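Local coordinates for protein-glutamine deamidase Cif (Burkholderia pseudomallei, PDB 3GQM) that deamidates a glutamine side chain of host NEDD8 to glutamate, abolishing the activity of cullin-RING ubiquitin ligases and inhibiting the host cell cycle, at residues Arg227-Ala230 and Ser231-Ile235. Numbering follows the deposited sequence.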
loop_
_atom_site.group_PDB
_atom_site.type_symbol
_atom_site.label_atom_id
_atom_site.label_comp_id
_atom_site.label_asym_id
_atom_site.label_seq_id
_atom_site.Cartn_x
_atom_site.Cartn_y
_atom_site.Cartn_z
ATOM N N ARG A 227 1.657 2.237 21.373
ATOM C CA ARG A 227 1.836 0.792 21.220
ATOM C C ARG A 227 1.005 0.185 20.086
ATOM O O ARG A 227 1.461 -0.726 19.418
ATOM C CB ARG A 227 1.623 0.038 22.546
ATOM C CG ARG A 227 2.804 0.259 23.499
ATOM C CD ARG A 227 3.366 -1.055 24.043
ATOM N NE ARG A 227 4.287 -0.879 25.179
ATOM C CZ ARG A 227 3.945 -0.330 26.348
ATOM N NH1 ARG A 227 2.716 0.143 26.543
ATOM N NH2 ARG A 227 4.848 -0.222 27.321
ATOM N N LEU A 228 -0.205 0.678 19.874
ATOM C CA LEU A 228 -1.003 0.192 18.765
ATOM C C LEU A 228 -0.286 0.492 17.443
ATOM O O LEU A 228 -0.136 -0.392 16.586
ATOM C CB LEU A 228 -2.390 0.824 18.731
ATOM C CG LEU A 228 -3.449 0.266 19.664
ATOM C CD1 LEU A 228 -4.740 1.075 19.445
ATOM C CD2 LEU A 228 -3.687 -1.225 19.391
ATOM N N LEU A 229 0.192 1.726 17.315
ATOM C CA LEU A 229 0.881 2.171 16.117
ATOM C C LEU A 229 2.157 1.386 15.836
ATOM O O LEU A 229 2.375 0.920 14.679
ATOM C CB LEU A 229 1.169 3.677 16.162
ATOM C CG LEU A 229 -0.076 4.578 16.051
ATOM C CD1 LEU A 229 0.269 5.974 16.494
ATOM C CD2 LEU A 229 -0.712 4.599 14.618
ATOM N N ALA A 230 2.996 1.255 16.871
ATOM C CA ALA A 230 4.251 0.525 16.733
ATOM C C ALA A 230 3.974 -0.927 16.400
ATOM O O ALA A 230 4.718 -1.536 15.657
ATOM C CB ALA A 230 5.057 0.578 18.014
ATOM N N SER A 231 2.934 -1.488 16.992
ATOM C CA SER A 231 2.666 -2.914 16.827
ATOM C C SER A 231 2.145 -3.268 15.426
ATOM O O SER A 231 2.529 -4.276 14.841
ATOM C CB SER A 231 1.728 -3.385 17.932
ATOM O OG SER A 231 1.152 -4.598 17.570
ATOM N N ILE A 232 1.304 -2.400 14.870
ATOM C CA ILE A 232 0.682 -2.639 13.619
ATOM C C ILE A 232 1.555 -2.108 12.455
ATOM O O ILE A 232 1.616 -2.717 11.417
ATOM C CB ILE A 232 -0.711 -1.939 13.599
ATOM C CG1 ILE A 232 -1.616 -2.521 14.690
ATOM C CG2 ILE A 232 -1.382 -2.094 12.244
ATOM C CD1 ILE A 232 -3.073 -1.829 14.759
ATOM N N LEU A 233 2.198 -0.959 12.631
ATOM C CA LEU A 233 2.739 -0.198 11.495
ATOM C C LEU A 233 4.242 0.064 11.576
ATOM O O LEU A 233 4.808 0.608 10.635
ATOM C CB LEU A 233 1.956 1.140 11.288
ATOM C CG LEU A 233 0.446 0.968 10.962
ATOM C CD1 LEU A 233 -0.274 2.303 10.894
ATOM C CD2 LEU A 233 0.177 0.141 9.662
ATOM N N GLN A 234 4.909 -0.312 12.670
ATOM C CA GLN A 234 6.347 0.005 12.737
ATOM C C GLN A 234 7.149 -1.293 12.579
ATOM O O GLN A 234 6.812 -2.319 13.170
ATOM C CB GLN A 234 6.701 0.733 14.046
ATOM C CG GLN A 234 7.963 1.551 13.977
ATOM C CD GLN A 234 9.230 0.752 14.229
ATOM O OE1 GLN A 234 9.239 -0.185 15.041
ATOM N NE2 GLN A 234 10.330 1.146 13.551
ATOM N N ILE A 235 8.201 -1.211 11.780
ATOM C CA ILE A 235 8.879 -2.359 11.238
ATOM C C ILE A 235 9.551 -3.208 12.324
ATOM O O ILE A 235 9.695 -4.395 12.164
ATOM C CB ILE A 235 9.869 -1.923 10.097
ATOM C CG1 ILE A 235 10.038 -3.061 9.052
ATOM C CG2 ILE A 235 11.196 -1.286 10.691
ATOM C CD1 ILE A 235 11.142 -2.842 8.019
#
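Four successive i-to-i+4 backbone bonds join Arg227-Ala230 to Ser231-Gln234, where helix 222-233 ends and the chain leaves it. Ser231 N bonds to Arg227 O at 2.9 Å, Ile232 N to Leu228 O at 3.0 Å and Leu233 N to Leu229 O at 2.8 Å. The fourth, from Gln234 N to Ala230 O, stretches to 3.2 Å, and its donor stands above the carbonyl plane with a C=O...N angle of 114°. This distortion marks the helix end, for Gln234 is the first residue to abandon helical backbone angles.

Apolar contact between side chains is slight within the stretch. Leu229 CD2 approaches Leu233 CD1 at 4.4 Å, one turn apart on the same face. Ala230, with only a methyl, lets its CB come within 4.3 Å of Gln234 CB, and the bend at Gln234 chi2 (-84°) carries the amide away from the helix. Ile232 runs CG1 alongside Leu228 O, 3.2 Å from it, because chi1 of -62° sets that branch beside its own backbone N. Branched apolar chains suit the buried faces of the helix, Leu228 and Ile232 filling the side against helix 206-212 and Leu233 that against Ile177, Leu157 and Leu187.

Two polar side chains tie the helix end to its surroundings: the hydroxyl OG of Ser231, swung opposite its backbone N, bonds to Glu208 of helix 206-212, and the amide oxygen OE1 of Gln234 accepts from the backbone N of Asp236 and Asp238, bracing the chain that follows.

The arrangement is the C-terminal end of an alpha-helix with a weakly oriented last bond, set against the probable catalytic centre of this Cif-family deamidase: Leu233 stands beside the inferred active-site residues His159 and Gln179, and its carbonyl oxygen accepts a bond from Gln179 NE2.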